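Long-range contacts in glutamine aminotransferase class-II domain protein (Ruegeria pomeroyi, PDB 3MDN), which probably hydrolyses glutamine to release ammonia, as class-II glutamine amidotransferases of the Ntn-hydrolase fold do, though its own acceptor substrate is not established: residues C4-T12 against S188-A199; T237-L245 against A252-A260. All coordinates share one frame; numbering follows the deposited sequence.

Contact 1 (C4-T12 against S188-A199)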
ATOM      1  N   CYS D   4       3.179   4.595 -21.309  1.00 48.30           N
ATOM      2  CA  CYS D   4       2.616   5.527 -20.296  1.00 48.42           C
ATOM      3  C   CYS D   4       1.163   5.920 -20.631  1.00 47.21           C
ATOM      4  O   CYS D   4       0.725   7.043 -20.358  1.00 47.50           O
ATOM      5  CB  CYS D   4       3.517   6.761 -20.133  1.00 48.59           C
ATOM      6  SG  CYS D   4       3.226   7.705 -18.574  1.00 53.72           S
ATOM      7  N   ARG D   5       0.417   4.974 -21.200  1.00 45.65           N
ATOM      8  CA  ARG D   5      -0.980   5.193 -21.573  1.00 43.48           C
ATOM      9  C   ARG D   5      -1.772   6.140 -20.647  1.00 42.06           C
ATOM     10  O   ARG D   5      -1.858   5.919 -19.436  1.00 41.76           O
ATOM     11  CB  ARG D   5      -1.707   3.849 -21.669  1.00 43.82           C
ATOM     12  N   TRP D   6      -2.345   7.194 -21.222  1.00 39.37           N
ATOM     13  CA  TRP D   6      -3.418   7.930 -20.556  1.00 36.96           C
ATOM     14  C   TRP D   6      -4.717   7.998 -21.382  1.00 35.04           C
ATOM     15  O   TRP D   6      -4.697   7.789 -22.603  1.00 33.85           O
ATOM     16  CB  TRP D   6      -2.958   9.301 -20.061  1.00 37.26           C
ATOM     17  CG  TRP D   6      -2.499  10.364 -21.084  1.00 40.95           C
ATOM     18  CD1 TRP D   6      -1.217  10.826 -21.268  1.00 44.04           C
ATOM     19  CD2 TRP D   6      -3.330  11.151 -21.971  1.00 40.20           C
ATOM     20  NE1 TRP D   6      -1.199  11.835 -22.218  1.00 45.15           N
ATOM     21  CE2 TRP D   6      -2.478  12.044 -22.669  1.00 42.44           C
ATOM     22  CE3 TRP D   6      -4.700  11.190 -22.234  1.00 35.61           C
ATOM     23  CZ2 TRP D   6      -2.961  12.953 -23.623  1.00 40.36           C
ATOM     24  CZ3 TRP D   6      -5.173  12.095 -23.176  1.00 35.77           C
ATOM     25  CH2 TRP D   6      -4.311  12.953 -23.866  1.00 35.96           C
ATOM     26  N   ALA D   7      -5.838   8.263 -20.707  1.00 31.92           N
ATOM     27  CA  ALA D   7      -7.118   8.458 -21.376  1.00 29.88           C
ATOM     28  C   ALA D   7      -7.980   9.506 -20.680  1.00 28.27           C
ATOM     29  O   ALA D   7      -7.989   9.600 -19.444  1.00 28.21           O
ATOM     30  CB  ALA D   7      -7.871   7.146 -21.491  1.00 29.83           C
ATOM     31  N   ALA D   8      -8.700  10.290 -21.478  1.00 25.57           N
ATOM     32  CA  ALA D   8      -9.585  11.333 -20.971  1.00 24.78           C
ATOM     33  C   ALA D   8     -10.952  11.255 -21.639  1.00 24.59           C
ATOM     34  O   ALA D   8     -11.075  10.807 -22.783  1.00 24.99           O
ATOM     35  CB  ALA D   8      -8.965  12.732 -21.156  1.00 23.29           C
ATOM     36  N   TYR D   9     -11.979  11.721 -20.939  1.00 24.44           N
ATOM     37  CA  TYR D   9     -13.330  11.612 -21.447  1.00 24.02           C
ATOM     38  C   TYR D   9     -14.148  12.864 -21.158  1.00 24.57           C
ATOM     39  O   TYR D   9     -14.036  13.448 -20.090  1.00 24.09           O
ATOM     40  CB  TYR D   9     -13.998  10.353 -20.900  1.00 23.04           C
ATOM     41  CG  TYR D   9     -15.423  10.180 -21.381  1.00 22.09           C
ATOM     42  CD1 TYR D   9     -15.694   9.638 -22.631  1.00 21.74           C
ATOM     43  CD2 TYR D   9     -16.511  10.568 -20.576  1.00 21.48           C
ATOM     44  CE1 TYR D   9     -17.022   9.479 -23.099  1.00 21.75           C
ATOM     45  CE2 TYR D   9     -17.846  10.426 -21.043  1.00 22.79           C
ATOM     46  CZ  TYR D   9     -18.073   9.882 -22.320  1.00 20.98           C
ATOM     47  OH  TYR D   9     -19.350   9.707 -22.775  1.00 22.31           O
ATOM     48  N   HIS D  10     -14.949  13.275 -22.138  1.00 25.03           N
ATOM     49  CA  HIS D  10     -15.848  14.426 -22.002  1.00 26.25           C
ATOM     50  C   HIS D  10     -17.162  14.151 -22.789  1.00 26.09           C
ATOM     51  O   HIS D  10     -17.144  14.023 -24.026  1.00 25.56           O
ATOM     52  CB  HIS D  10     -15.124  15.672 -22.518  1.00 26.83           C
ATOM     53  CG  HIS D  10     -15.858  16.958 -22.290  1.00 30.68           C
ATOM     54  ND1 HIS D  10     -17.067  17.240 -22.881  1.00 36.16           N
ATOM     55  CD2 HIS D  10     -15.522  18.066 -21.588  1.00 33.84           C
ATOM     56  CE1 HIS D  10     -17.472  18.444 -22.511  1.00 36.32           C
ATOM     57  NE2 HIS D  10     -16.559  18.960 -21.711  1.00 32.91           N
ATOM     58  N   GLY D  11     -18.278  13.997 -22.065  1.00 25.78           N
ATOM     59  CA  GLY D  11     -19.586  13.743 -22.676  1.00 25.71           C
ATOM     60  C   GLY D  11     -20.626  13.216 -21.683  1.00 26.07           C
ATOM     61  O   GLY D  11     -20.559  13.482 -20.472  1.00 25.90           O
ATOM     62  N   THR D  12     -21.600  12.463 -22.194  1.00 25.57           N
ATOM     63  CA  THR D  12     -22.575  11.792 -21.325  1.00 26.15           C
ATOM     64  C   THR D  12     -21.863  10.898 -20.284  1.00 25.40           C
ATOM     65  O   THR D  12     -20.954  10.161 -20.659  1.00 24.97           O
ATOM     66  CB  THR D  12     -23.519  10.932 -22.177  1.00 25.59           C
ATOM     67  OG1 THR D  12     -24.181  11.787 -23.096  1.00 27.85           O
ATOM     68  CG2 THR D  12     -24.556  10.241 -21.337  1.00 26.17           C
ATOM     69  N   SER D 188       2.837  15.578 -24.090  1.00 27.18           N
ATOM     70  CA  SER D 188       1.451  15.416 -24.420  1.00 27.95           C
ATOM     71  C   SER D 188       0.814  15.570 -23.060  1.00 28.52           C
ATOM     72  O   SER D 188       1.321  15.039 -22.046  1.00 29.78           O
ATOM     73  CB  SER D 188       1.173  14.035 -25.019  1.00 28.16           C
ATOM     74  OG  SER D 188       0.976  13.141 -23.947  1.00 32.11           O
ATOM     75  N   ALA D 189      -0.243  16.362 -22.985  1.00 27.81           N
ATOM     76  CA  ALA D 189      -0.894  16.610 -21.696  1.00 26.68           C
ATOM     77  C   ALA D 189      -2.394  16.677 -21.915  1.00 26.53           C
ATOM     78  O   ALA D 189      -2.847  17.086 -23.005  1.00 25.67           O
ATOM     79  CB  ALA D 189      -0.417  17.932 -21.125  1.00 26.89           C
ATOM     80  N   ALA D 190      -3.154  16.279 -20.893  1.00 25.32           N
ATOM     81  CA  ALA D 190      -4.612  16.505 -20.844  1.00 25.02           C
ATOM     82  C   ALA D 190      -4.931  17.220 -19.568  1.00 25.14           C
ATOM     83  O   ALA D 190      -4.259  17.010 -18.546  1.00 26.01           O
ATOM     84  CB  ALA D 190      -5.388  15.184 -20.911  1.00 25.95           C
ATOM     85  N   PHE D 191      -5.924  18.092 -19.604  1.00 23.82           N
ATOM     86  CA  PHE D 191      -6.215  18.936 -18.457  1.00 24.27           C
ATOM     87  C   PHE D 191      -7.634  19.517 -18.570  1.00 23.95           C
ATOM     88  O   PHE D 191      -8.166  19.587 -19.655  1.00 22.69           O
ATOM     89  CB  PHE D 191      -5.132  20.011 -18.214  1.00 23.98           C
ATOM     90  CG  PHE D 191      -4.830  20.892 -19.403  1.00 26.03           C
ATOM     91  CD1 PHE D 191      -4.012  20.448 -20.439  1.00 25.87           C
ATOM     92  CD2 PHE D 191      -5.340  22.182 -19.477  1.00 26.03           C
ATOM     93  CE1 PHE D 191      -3.749  21.269 -21.539  1.00 28.12           C
ATOM     94  CE2 PHE D 191      -5.073  23.005 -20.570  1.00 26.97           C
ATOM     95  CZ  PHE D 191      -4.265  22.569 -21.581  1.00 24.86           C
ATOM     96  N   SER D 192      -8.251  19.861 -17.434  1.00 24.93           N
ATOM     97  CA  SER D 192      -9.677  20.268 -17.391  1.00 25.12           C
ATOM     98  C   SER D 192      -9.950  21.226 -16.263  1.00 25.28           C
ATOM     99  O   SER D 192      -9.261  21.206 -15.218  1.00 25.40           O
ATOM    100  CB  SER D 192     -10.586  19.044 -17.184  1.00 25.50           C
ATOM    101  OG  SER D 192     -11.976  19.381 -17.290  1.00 25.42           O
ATOM    102  N   ASP D 193     -10.992  22.030 -16.428  1.00 25.48           N
ATOM    103  CA  ASP D 193     -11.479  22.873 -15.332  1.00 25.92           C
ATOM    104  C   ASP D 193     -12.796  22.320 -14.854  1.00 26.39           C
ATOM    105  O   ASP D 193     -13.486  22.958 -14.088  1.00 26.63           O
ATOM    106  CB  ASP D 193     -11.657  24.334 -15.776  1.00 26.48           C
ATOM    107  CG  ASP D 193     -12.520  24.469 -17.038  1.00 26.10           C
ATOM    108  OD1 ASP D 193     -13.123  23.454 -17.480  1.00 25.33           O
ATOM    109  OD2 ASP D 193     -12.586  25.583 -17.602  1.00 26.25           O
ATOM    110  N   GLY D 194     -13.160  21.131 -15.318  1.00 27.12           N
ATOM    111  CA  GLY D 194     -14.429  20.546 -14.918  1.00 27.95           C
ATOM    112  C   GLY D 194     -15.597  20.917 -15.806  1.00 29.22           C
ATOM    113  O   GLY D 194     -16.688  20.396 -15.617  1.00 30.52           O
ATOM    114  N   GLN D 195     -15.370  21.807 -16.772  1.00 28.80           N
ATOM    115  CA  GLN D 195     -16.355  22.112 -17.824  1.00 29.58           C
ATOM    116  C   GLN D 195     -15.853  21.820 -19.254  1.00 27.74           C
ATOM    117  O   GLN D 195     -16.591  21.297 -20.100  1.00 26.98           O
ATOM    118  CB  GLN D 195     -16.778  23.580 -17.717  1.00 30.81           C
ATOM    119  CG  GLN D 195     -17.904  23.848 -16.679  1.00 34.53           C
ATOM    120  CD  GLN D 195     -19.267  24.052 -17.395  1.00 42.12           C
ATOM    121  OE1 GLN D 195     -19.657  25.193 -17.736  1.00 43.69           O
ATOM    122  NE2 GLN D 195     -19.965  22.945 -17.670  1.00 42.68           N
ATOM    123  N   THR D 196     -14.593  22.157 -19.511  1.00 26.30           N
ATOM    124  CA  THR D 196     -13.974  21.970 -20.824  1.00 25.38           C
ATOM    125  C   THR D 196     -12.832  20.991 -20.655  1.00 24.82           C
ATOM    126  O   THR D 196     -12.183  21.009 -19.626  1.00 23.15           O
ATOM    127  CB  THR D 196     -13.424  23.313 -21.380  1.00 25.44           C
ATOM    128  OG1 THR D 196     -14.495  24.253 -21.489  1.00 24.26           O
ATOM    129  CG2 THR D 196     -12.786  23.139 -22.750  1.00 24.40           C
ATOM    130  N   LEU D 197     -12.564  20.167 -21.667  1.00 24.83           N
ATOM    131  CA  LEU D 197     -11.445  19.244 -21.598  1.00 25.17           C
ATOM    132  C   LEU D 197     -10.419  19.723 -22.634  1.00 25.35           C
ATOM    133  O   LEU D 197     -10.796  20.052 -23.763  1.00 24.98           O
ATOM    134  CB  LEU D 197     -11.901  17.818 -21.926  1.00 25.64           C
ATOM    135  CG  LEU D 197     -10.773  16.804 -22.182  1.00 27.89           C
ATOM    136  CD1 LEU D 197      -9.951  16.645 -20.895  1.00 24.65           C
ATOM    137  CD2 LEU D 197     -11.308  15.417 -22.650  1.00 27.98           C
ATOM    138  N   TYR D 198      -9.147  19.765 -22.251  1.00 23.56           N
ATOM    139  CA  TYR D 198      -8.088  20.265 -23.126  1.00 23.57           C
ATOM    140  C   TYR D 198      -7.055  19.179 -23.337  1.00 23.78           C
ATOM    141  O   TYR D 198      -6.871  18.313 -22.478  1.00 22.23           O
ATOM    142  CB  TYR D 198      -7.348  21.448 -22.487  1.00 23.90           C
ATOM    143  CG  TYR D 198      -8.206  22.660 -22.242  1.00 24.38           C
ATOM    144  CD1 TYR D 198      -8.742  22.903 -20.981  1.00 24.76           C
ATOM    145  CD2 TYR D 198      -8.530  23.532 -23.291  1.00 25.77           C
ATOM    146  CE1 TYR D 198      -9.543  24.012 -20.744  1.00 25.46           C
ATOM    147  CE2 TYR D 198      -9.338  24.663 -23.057  1.00 28.10           C
ATOM    148  CZ  TYR D 198      -9.827  24.890 -21.783  1.00 24.42           C
ATOM    149  OH  TYR D 198     -10.648  25.961 -21.535  1.00 25.76           O
ATOM    150  N   ALA D 199      -6.338  19.261 -24.447  1.00 23.17           N
ATOM    151  CA  ALA D 199      -5.169  18.433 -24.591  1.00 24.18           C
ATOM    152  C   ALA D 199      -4.213  19.139 -25.515  1.00 24.25           C
ATOM    153  O   ALA D 199      -4.628  19.826 -26.431  1.00 24.80           O
ATOM    154  CB  ALA D 199      -5.546  17.052 -25.149  1.00 24.34           C
TER

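Contact 2 (T237-L245 against A252-A260)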
ATOM      1  N   THR D 237      -8.682  10.297 -34.586  1.00 22.29           N
ATOM      2  CA  THR D 237      -8.083  11.443 -35.248  1.00 22.24           C
ATOM      3  C   THR D 237      -6.793  11.767 -34.511  1.00 21.84           C
ATOM      4  O   THR D 237      -6.827  12.007 -33.322  1.00 21.53           O
ATOM      5  CB  THR D 237      -9.018  12.687 -35.144  1.00 22.67           C
ATOM      6  OG1 THR D 237     -10.324  12.376 -35.682  1.00 21.47           O
ATOM      7  CG2 THR D 237      -8.401  13.874 -35.923  1.00 21.19           C
ATOM      8  N   GLU D 238      -5.663  11.781 -35.202  1.00 20.97           N
ATOM      9  CA  GLU D 238      -4.412  12.138 -34.561  1.00 21.71           C
ATOM     10  C   GLU D 238      -4.335  13.656 -34.264  1.00 21.61           C
ATOM     11  O   GLU D 238      -4.566  14.464 -35.155  1.00 20.70           O
ATOM     12  CB  GLU D 238      -3.208  11.713 -35.440  1.00 21.49           C
ATOM     13  CG  GLU D 238      -1.851  11.981 -34.718  1.00 22.04           C
ATOM     14  CD  GLU D 238      -0.628  11.427 -35.457  1.00 27.55           C
ATOM     15  OE1 GLU D 238      -0.755  10.444 -36.200  1.00 27.45           O
ATOM     16  OE2 GLU D 238       0.483  11.977 -35.299  1.00 29.47           O
ATOM     17  N   LEU D 239      -3.987  14.053 -33.041  1.00 21.56           N
ATOM     18  CA  LEU D 239      -3.716  15.458 -32.795  1.00 22.26           C
ATOM     19  C   LEU D 239      -2.244  15.656 -33.146  1.00 22.97           C
ATOM     20  O   LEU D 239      -1.368  15.103 -32.501  1.00 23.03           O
ATOM     21  CB  LEU D 239      -4.015  15.849 -31.323  1.00 22.77           C
ATOM     22  CG  LEU D 239      -3.715  17.278 -30.845  1.00 21.66           C
ATOM     23  CD1 LEU D 239      -4.630  18.315 -31.490  1.00 18.93           C
ATOM     24  CD2 LEU D 239      -3.828  17.381 -29.310  1.00 23.26           C
ATOM     25  N   ARG D 240      -1.965  16.422 -34.192  1.00 23.64           N
ATOM     26  CA  ARG D 240      -0.578  16.643 -34.610  1.00 24.93           C
ATOM     27  C   ARG D 240       0.245  17.429 -33.575  1.00 25.16           C
ATOM     28  O   ARG D 240      -0.317  18.210 -32.785  1.00 24.36           O
ATOM     29  CB  ARG D 240      -0.554  17.318 -35.988  1.00 26.04           C
ATOM     30  CG  ARG D 240      -1.178  16.427 -37.070  1.00 29.89           C
ATOM     31  CD  ARG D 240      -1.096  17.012 -38.503  1.00 39.62           C
ATOM     32  NE  ARG D 240      -1.343  18.461 -38.569  1.00 45.86           N
ATOM     33  CZ  ARG D 240      -2.523  19.053 -38.342  1.00 48.10           C
ATOM     34  NH1 ARG D 240      -3.600  18.335 -38.028  1.00 46.18           N
ATOM     35  NH2 ARG D 240      -2.619  20.379 -38.427  1.00 49.61           N
ATOM     36  N   PRO D 241       1.576  17.211 -33.560  1.00 25.27           N
ATOM     37  CA  PRO D 241       2.454  18.014 -32.700  1.00 26.09           C
ATOM     38  C   PRO D 241       2.277  19.504 -33.021  1.00 26.23           C
ATOM     39  O   PRO D 241       2.010  19.830 -34.161  1.00 25.98           O
ATOM     40  CB  PRO D 241       3.878  17.575 -33.104  1.00 25.69           C
ATOM     41  CG  PRO D 241       3.722  16.400 -33.971  1.00 26.06           C
ATOM     42  CD  PRO D 241       2.325  16.391 -34.528  1.00 25.88           C
ATOM     43  N   GLY D 242       2.402  20.390 -32.035  1.00 27.11           N
ATOM     44  CA  GLY D 242       2.232  21.834 -32.301  1.00 27.32           C
ATOM     45  C   GLY D 242       0.764  22.257 -32.333  1.00 27.45           C
ATOM     46  O   GLY D 242       0.412  23.259 -32.957  1.00 27.31           O
ATOM     47  N   ARG D 243      -0.088  21.494 -31.645  1.00 27.03           N
ATOM     48  CA  ARG D 243      -1.560  21.672 -31.698  1.00 26.41           C
ATOM     49  C   ARG D 243      -2.198  21.533 -30.310  1.00 25.57           C
ATOM     50  O   ARG D 243      -1.687  20.805 -29.481  1.00 24.13           O
ATOM     51  CB  ARG D 243      -2.220  20.621 -32.633  1.00 26.48           C
ATOM     52  CG  ARG D 243      -1.791  20.671 -34.080  1.00 28.15           C
ATOM     53  CD  ARG D 243      -2.318  21.934 -34.786  1.00 30.09           C
ATOM     54  NE  ARG D 243      -3.663  21.716 -35.307  1.00 31.43           N
ATOM     55  CZ  ARG D 243      -4.376  22.621 -35.966  1.00 29.40           C
ATOM     56  NH1 ARG D 243      -3.894  23.831 -36.172  1.00 30.79           N
ATOM     57  NH2 ARG D 243      -5.574  22.312 -36.417  1.00 28.61           N
HETATM   58  N   MSE D 244      -3.321  22.216 -30.100  1.00 25.05           N
HETATM   59  CA  MSE D 244      -4.108  22.107 -28.865  1.00 26.44           C
HETATM   60  C   MSE D 244      -5.572  21.832 -29.189  1.00 25.85           C
HETATM   61  O   MSE D 244      -6.171  22.489 -30.051  1.00 25.71           O
HETATM   62  CB  MSE D 244      -3.994  23.371 -27.992  1.00 26.01           C
HETATM   63  CG  MSE D 244      -4.936  23.358 -26.759  1.00 32.28           C
HETATM   64 SE   MSE D 244      -4.515  24.741 -25.392  1.00 39.84          SE
HETATM   65  CE  MSE D 244      -2.708  24.192 -25.098  1.00 31.52           C
ATOM     66  N   LEU D 245      -6.139  20.868 -28.478  1.00 25.21           N
ATOM     67  CA  LEU D 245      -7.487  20.438 -28.716  1.00 25.44           C
ATOM     68  C   LEU D 245      -8.340  20.968 -27.576  1.00 25.78           C
ATOM     69  O   LEU D 245      -7.917  20.941 -26.412  1.00 26.01           O
ATOM     70  CB  LEU D 245      -7.516  18.914 -28.688  1.00 25.42           C
ATOM     71  CG  LEU D 245      -8.862  18.197 -28.801  1.00 26.19           C
ATOM     72  CD1 LEU D 245      -9.420  18.377 -30.244  1.00 23.44           C
ATOM     73  CD2 LEU D 245      -8.715  16.704 -28.430  1.00 23.27           C
ATOM     74  N   ALA D 252     -15.675  19.848 -30.471  1.00 32.11           N
ATOM     75  CA  ALA D 252     -14.218  19.704 -30.428  1.00 32.19           C
ATOM     76  C   ALA D 252     -13.563  20.585 -31.477  1.00 31.85           C
ATOM     77  O   ALA D 252     -13.970  20.575 -32.619  1.00 32.04           O
ATOM     78  CB  ALA D 252     -13.825  18.267 -30.662  1.00 32.84           C
ATOM     79  N   ALA D 253     -12.547  21.346 -31.093  1.00 31.33           N
ATOM     80  CA  ALA D 253     -11.864  22.220 -32.040  1.00 30.54           C
ATOM     81  C   ALA D 253     -10.359  22.223 -31.769  1.00 30.34           C
ATOM     82  O   ALA D 253      -9.924  22.121 -30.603  1.00 29.64           O
ATOM     83  CB  ALA D 253     -12.434  23.635 -31.947  1.00 30.61           C
ATOM     84  N   GLU D 254      -9.573  22.317 -32.836  1.00 28.94           N
ATOM     85  CA  GLU D 254      -8.118  22.398 -32.736  1.00 30.31           C
ATOM     86  C   GLU D 254      -7.610  23.794 -33.061  1.00 30.50           C
ATOM     87  O   GLU D 254      -8.272  24.551 -33.760  1.00 30.39           O
ATOM     88  CB  GLU D 254      -7.451  21.432 -33.712  1.00 30.43           C
ATOM     89  CG  GLU D 254      -7.440  19.967 -33.300  1.00 30.05           C
ATOM     90  CD  GLU D 254      -6.641  19.113 -34.293  1.00 28.49           C
ATOM     91  OE1 GLU D 254      -5.641  19.612 -34.850  1.00 24.45           O
ATOM     92  OE2 GLU D 254      -7.003  17.941 -34.491  1.00 28.21           O
ATOM     93  N   ARG D 255      -6.388  24.081 -32.622  1.00 30.99           N
ATOM     94  CA  ARG D 255      -5.807  25.417 -32.653  1.00 31.99           C
ATOM     95  C   ARG D 255      -4.294  25.213 -32.655  1.00 31.77           C
ATOM     96  O   ARG D 255      -3.809  24.246 -32.048  1.00 31.46           O
ATOM     97  CB  ARG D 255      -6.199  26.078 -31.346  1.00 33.03           C
ATOM     98  CG  ARG D 255      -6.747  27.456 -31.402  1.00 36.80           C
ATOM     99  CD  ARG D 255      -7.097  27.835 -29.951  1.00 41.34           C
ATOM    100  NE  ARG D 255      -6.337  29.021 -29.554  1.00 45.13           N
ATOM    101  CZ  ARG D 255      -6.534  29.732 -28.448  1.00 44.44           C
ATOM    102  NH1 ARG D 255      -7.482  29.404 -27.571  1.00 44.31           N
ATOM    103  NH2 ARG D 255      -5.773  30.792 -28.231  1.00 45.32           N
ATOM    104  N   ASP D 256      -3.535  26.105 -33.290  1.00 31.73           N
ATOM    105  CA  ASP D 256      -2.067  26.011 -33.291  1.00 32.48           C
ATOM    106  C   ASP D 256      -1.552  26.248 -31.877  1.00 32.61           C
ATOM    107  O   ASP D 256      -2.167  26.973 -31.087  1.00 32.87           O
ATOM    108  CB  ASP D 256      -1.385  27.009 -34.266  1.00 32.83           C
ATOM    109  CG  ASP D 256      -1.551  26.621 -35.759  1.00 35.20           C
ATOM    110  OD1 ASP D 256      -1.746  25.418 -36.084  1.00 35.87           O
ATOM    111  OD2 ASP D 256      -1.472  27.536 -36.621  1.00 37.69           O
ATOM    112  N   PHE D 257      -0.433  25.618 -31.552  1.00 32.66           N
ATOM    113  CA  PHE D 257       0.104  25.702 -30.201  1.00 33.75           C
ATOM    114  C   PHE D 257       1.621  25.622 -30.261  1.00 35.02           C
ATOM    115  O   PHE D 257       2.189  24.626 -30.701  1.00 35.29           O
ATOM    116  CB  PHE D 257      -0.457  24.575 -29.319  1.00 32.69           C
ATOM    117  CG  PHE D 257       0.106  24.562 -27.910  1.00 32.05           C
ATOM    118  CD1 PHE D 257      -0.370  25.452 -26.952  1.00 30.20           C
ATOM    119  CD2 PHE D 257       1.133  23.685 -27.560  1.00 29.48           C
ATOM    120  CE1 PHE D 257       0.139  25.459 -25.652  1.00 33.27           C
ATOM    121  CE2 PHE D 257       1.658  23.683 -26.262  1.00 34.85           C
ATOM    122  CZ  PHE D 257       1.155  24.581 -25.296  1.00 33.00           C
ATOM    123  N   ALA D 258       2.282  26.680 -29.830  1.00 36.79           N
ATOM    124  CA  ALA D 258       3.737  26.656 -29.746  1.00 38.53           C
ATOM    125  C   ALA D 258       4.128  27.388 -28.471  1.00 39.44           C
ATOM    126  O   ALA D 258       3.384  28.256 -28.041  1.00 39.64           O
ATOM    127  CB  ALA D 258       4.356  27.320 -30.991  1.00 38.20           C
ATOM    128  N   PRO D 259       5.285  27.040 -27.860  1.00 40.53           N
ATOM    129  CA  PRO D 259       5.724  27.759 -26.649  1.00 41.33           C
ATOM    130  C   PRO D 259       5.753  29.268 -26.900  1.00 41.94           C
ATOM    131  O   PRO D 259       6.056  29.703 -28.005  1.00 41.72           O
ATOM    132  CB  PRO D 259       7.157  27.250 -26.406  1.00 41.05           C
ATOM    133  CG  PRO D 259       7.316  26.049 -27.256  1.00 41.25           C
ATOM    134  CD  PRO D 259       6.358  26.191 -28.411  1.00 40.90           C
ATOM    135  N   ALA D 260       5.429  30.049 -25.875  1.00 43.04           N
ATOM    136  CA  ALA D 260       5.288  31.501 -25.997  1.00 43.91           C
ATOM    137  C   ALA D 260       6.560  32.177 -26.492  1.00 44.75           C
ATOM    138  O   ALA D 260       7.668  31.717 -26.188  1.00 45.13           O
ATOM    139  CB  ALA D 260       4.847  32.108 -24.655  1.00 43.45           C
TER
HETATM  140  O   HOH W   1      -4.168  17.454 -35.571  1.00 25.30           O

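Contact 1 (C4-T12 against S188-A199)
Strand 6-10 lies face to face with the hairpin of strands 188-192 and 197-199, roughly parallel to the first (axes 8.4 Å apart) and roughly antiparallel to the second (8.2 Å), too far for backbone pairing, so side chains bridge most of the space between the two sheets. This is the stacked beta-sheet core of the Ntn-hydrolase fold expected for a class-II glutamine amidotransferase. Small residues suit the middle: Ala8 CB sits 3.9 Å from Leu197 CD2, and the methyl of Ala190 lies over the six-membered ring of Trp6, 4.0 Å from its centroid, as a CH-pi contact. With CG lodged between its backbone N and carbonyl carbon (chi1 64°), Trp6 brings its indole down between the sheets, where NE1 donates, nearly in the ring plane, to Ser188 OG at 3.1 Å. Were Trp6 replaced by an alanine, the methyl of Ala190 would be likely to face a gap and Ser188 OG to lose its indole donor. Val224 of the neighbouring strand 221-225 also packs against Trp6, Leu197 and Ala199. At the other end His10 slides past Leu197 and reaches the hairpin turn. There His10 NE2 donates to Gln195 O at 2.8 Å, almost straight at 167°, with the oxygen close to the imidazole plane.

Contact 2 (T237-L245 against A252-A260)
Backbone bonds pair Met244 with Arg255 in antiparallel register: Met244 N donates to Arg255 O at 2.9 Å, while the return bond from Arg255 N to Met244 O is weak. Beyond this pair Phe257 N donates to Gly242 O, and Gly242, whose positive phi (82°) suits glycine, forms a G1 beta bulge with Arg243 opposite Arg201. Charges gather on the side of the hairpin that carries Glu254. Bent at chi2 and chi3 (-69° and -86°), the long chain of Arg243 folds back across the partner strand, so NE and NH2 both grip Glu254 OE1, at 2.9 and 3.1 Å, while NH1 reaches Asp256 OD1 at 2.7 Å. The guanidinium lies over the backbone at Arg255. A water also donates to Glu254 OE1 and ties it to Glu238 O and Arg240 N; Glu254 OE2 is held by Tyr213 OH. In the packing, Leu239 CD1 lies alongside the methylenes of Glu254, 3.7 Å from its CG. On the other side the selenomethionine at Met244 makes an oblique Met-aromatic contact, SE 5.3 Å from the Phe257 ring centroid, and Phe257 packs on helix 161-179. Strands 243-248 and 251-256 thus form an antiparallel beta hairpin at a sheet edge, its open end clamped by the salt bridges of Arg243.

Overall arrangement
The two contacts share one sheet and differ in direction: contact 1 stacks strand 6-10 of the other large sheet onto it, whereas contact 2 continues it outward through neighbouring strands. Their centres are 14 Å apart, and strand 197-203 joins them. At the seam Ala199 O lies 2.7 Å from Leu245 N, a probable hydrogen bond, and Tyr198 CB packs near Leu245 O. Val224 in the facing sheet touches Ala199 and Leu245 alike, so the layer filled in contact 1 carries on beneath the hairpin of contact 2. Contact 1, its centre about 6 Å from the centre of the chain, is buried; contact 2, about 14 Å out, is partly exposed, consistent with its charged residues.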